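Local structure of ATP-dependent Clp protease adapter protein ClpS 2 (Agrobacterium fabrum, 4YJX) at residues M27-D32 against P94-T99. The protein probably modulates the substrate specificity of ATP-dependent protein degradation by ClpAP, acting as an adapter that binds the N-terminal domain of ClpA. Numbering follows the deposited sequence.
Sequences MLLNDD and PLMFTT. With NFA (phenylalanine amide), chain F.
Strands 23-29 and 96-101, the central strand and one outer strand of the antiparallel ClpS sheet, pair here beside the pocket that holds a phenylalanine amide. Met27 and Thr98 form a hydrogen-bonded pair: Met27 N reaches Thr98 O at 2.8 Å, and Thr98 N returns a bond to Met27 O. At the neighbouring non-hydrogen-bonded pair, chi1 166° and chi2 64° of Leu28 together bring CD1 over one face of the Phe97 ring, offset toward its rim and 4.0 Å from the ring centroid, in a CH-pi contact. The same methyl meets Leu95 CD1 at 3.7 Å, the two side chains crossing at about a right angle. Leu28 and Phe97 on this face, with Leu95 from the adjoining loop, are apolar and buried, which suits them to pack beneath helices 36-47 and 74-89. On the other face, Leu29 CD1 touches Thr98 CG2 at 3.5 Å and packs alongside Met96 CG, while the threonine hydroxyl lies near Met27 CB. Beyond Leu29 the backbones diverge, and a water bridges them, donating to Leu29 O and to Asp31 OD2 and accepting from Met96 N at 3.0 Å. Asp31 suits this turn because its two oxygens do different jobs: OD1 accepts from Tyr33 N and Thr34 N and rests 3.5 Å from Pro94 CG, while OD2 takes the water. Leu28 CD1 also approaches ligand CZ at 3.8 Å, and Asn30 OD1 accepts from the ligand's amino N at 3.1 Å. Thr34 O and His62 ND1 also bond to the ligand, giving the apolar pocket a polar rim, consistent with N-degron recognition by ClpS adapters.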
loop_
_atom_site.group_PDB
_atom_site.type_symbol
_atom_site.label_atom_id
_atom_site.label_comp_id
_atom_site.label_asym_id
_atom_site.label_seq_id
_atom_site.Cartn_x
_atom_site.Cartn_y
_atom_site.Cartn_z
ATOM N N MET A 27 0.262 0.564 5.701
ATOM C CA MET A 27 -1.151 0.275 5.448
ATOM C C MET A 27 -1.604 0.738 4.068
ATOM O O MET A 27 -1.294 1.853 3.649
ATOM C CB MET A 27 -2.032 0.958 6.497
ATOM C CG MET A 27 -1.638 0.680 7.938
ATOM S SD MET A 27 -1.772 -1.051 8.378
ATOM C CE MET A 27 -3.504 -1.369 8.074
ATOM N N LEU A 28 -2.341 -0.126 3.373
ATOM C CA LEU A 28 -3.080 0.261 2.177
ATOM C C LEU A 28 -4.494 0.657 2.583
ATOM O O LEU A 28 -5.185 -0.111 3.248
ATOM C CB LEU A 28 -3.123 -0.880 1.159
ATOM C CG LEU A 28 -4.139 -0.739 0.017
ATOM C CD1 LEU A 28 -3.801 0.455 -0.862
ATOM C CD2 LEU A 28 -4.218 -2.013 -0.812
ATOM N N LEU A 29 -4.914 1.854 2.188
ATOM C CA LEU A 29 -6.251 2.340 2.494
ATOM C C LEU A 29 -7.143 2.236 1.272
ATOM O O LEU A 29 -6.707 2.495 0.150
ATOM C CB LEU A 29 -6.209 3.787 2.978
ATOM C CG LEU A 29 -5.229 4.090 4.108
ATOM C CD1 LEU A 29 -5.444 5.507 4.590
ATOM C CD2 LEU A 29 -5.394 3.101 5.245
ATOM N N ASN A 30 -8.396 1.858 1.493
ATOM C CA ASN A 30 -9.364 1.808 0.414
ATOM C C ASN A 30 -9.801 3.196 -0.026
ATOM O O ASN A 30 -9.732 4.156 0.734
ATOM C CB ASN A 30 -10.593 1.005 0.828
ATOM C CG ASN A 30 -11.520 0.726 -0.340
ATOM O OD1 ASN A 30 -11.083 0.270 -1.395
ATOM N ND2 ASN A 30 -12.798 1.021 -0.165
ATOM N N ASP A 31 -10.235 3.289 -1.274
ATOM C CA ASP A 31 -10.911 4.470 -1.775
ATOM C C ASP A 31 -11.808 4.001 -2.917
ATOM O O ASP A 31 -11.715 2.853 -3.344
ATOM C CB ASP A 31 -9.914 5.551 -2.228
ATOM C CG ASP A 31 -9.189 5.200 -3.521
ATOM O OD1 ASP A 31 -9.812 5.284 -4.602
ATOM O OD2 ASP A 31 -7.985 4.872 -3.459
ATOM N N ASP A 32 -12.676 4.876 -3.407
ATOM C CA ASP A 32 -13.659 4.479 -4.409
ATOM C C ASP A 32 -13.247 4.764 -5.853
ATOM O O ASP A 32 -14.003 4.454 -6.766
ATOM C CB ASP A 32 -14.995 5.179 -4.131
ATOM C CG ASP A 32 -15.736 4.583 -2.948
ATOM O OD1 ASP A 32 -15.414 3.445 -2.551
ATOM O OD2 ASP A 32 -16.652 5.251 -2.424
ATOM N N PRO A 94 -6.747 8.991 -5.735
ATOM C CA PRO A 94 -6.593 9.289 -4.307
ATOM C C PRO A 94 -5.915 8.154 -3.533
ATOM O O PRO A 94 -5.961 8.153 -2.308
ATOM C CB PRO A 94 -8.043 9.494 -3.843
ATOM C CG PRO A 94 -8.844 8.608 -4.739
ATOM C CD PRO A 94 -8.117 8.551 -6.062
ATOM N N LEU A 95 -5.304 7.206 -4.240
ATOM C CA LEU A 95 -4.655 6.060 -3.604
ATOM C C LEU A 95 -3.720 6.485 -2.478
ATOM O O LEU A 95 -2.829 7.318 -2.668
ATOM C CB LEU A 95 -3.869 5.242 -4.634
ATOM C CG LEU A 95 -3.165 3.997 -4.078
ATOM C CD1 LEU A 95 -4.155 3.000 -3.472
ATOM C CD2 LEU A 95 -2.348 3.326 -5.155
ATOM N N MET A 96 -3.924 5.897 -1.307
ATOM C CA MET A 96 -3.172 6.285 -0.126
ATOM C C MET A 96 -2.529 5.096 0.571
ATOM O O MET A 96 -3.205 4.137 0.945
ATOM C CB MET A 96 -4.082 7.017 0.858
ATOM C CG MET A 96 -3.340 7.616 2.034
ATOM S SD MET A 96 -2.074 8.804 1.548
ATOM C CE MET A 96 -3.020 9.878 0.473
ATOM N N PHE A 97 -1.212 5.171 0.727
ATOM C CA PHE A 97 -0.479 4.267 1.599
ATOM C C PHE A 97 0.011 5.068 2.792
ATOM O O PHE A 97 0.623 6.127 2.626
ATOM C CB PHE A 97 0.712 3.624 0.886
ATOM C CG PHE A 97 0.342 2.543 -0.092
ATOM C CD1 PHE A 97 0.529 1.210 0.229
ATOM C CD2 PHE A 97 -0.169 2.861 -1.340
ATOM C CE1 PHE A 97 0.206 0.217 -0.669
ATOM C CE2 PHE A 97 -0.492 1.867 -2.246
ATOM C CZ PHE A 97 -0.303 0.548 -1.912
ATOM N N THR A 98 -0.251 4.566 3.990
ATOM C CA THR A 98 0.185 5.244 5.203
ATOM C C THR A 98 1.100 4.347 6.027
ATOM O O THR A 98 1.257 3.161 5.736
ATOM C CB THR A 98 -1.012 5.668 6.070
ATOM O OG1 THR A 98 -1.523 4.530 6.770
ATOM C CG2 THR A 98 -2.110 6.262 5.217
ATOM N N THR A 99 1.708 4.930 7.053
ATOM C CA THR A 99 2.461 4.162 8.025
ATOM C C THR A 99 1.818 4.359 9.378
ATOM O O THR A 99 1.152 5.361 9.617
ATOM C CB THR A 99 3.939 4.582 8.113
ATOM O OG1 THR A 99 4.043 5.804 8.850
ATOM C CG2 THR A 99 4.546 4.759 6.730
HETATM N N NFA F . -12.312 -0.112 -4.219
HETATM C CA NFA F . -11.544 0.336 -5.327
HETATM C C NFA F . -12.360 0.255 -6.597
HETATM O O NFA F . -13.465 -0.233 -6.586
HETATM C CB NFA F . -10.311 -0.539 -5.448
HETATM C CG NFA F . -9.287 -0.245 -4.368
HETATM C CD1 NFA F . -8.874 1.015 -4.143
HETATM C CD2 NFA F . -8.698 -1.366 -3.540
HETATM C CE1 NFA F . -7.855 1.311 -3.065
HETATM C CE2 NFA F . -7.788 -1.100 -2.581
HETATM C CZ NFA F . -7.337 0.317 -2.326
HETATM N NXT NFA F . -11.822 0.764 -7.805
HETATM O O HOH W 1 -6.665 4.739 -1.237
#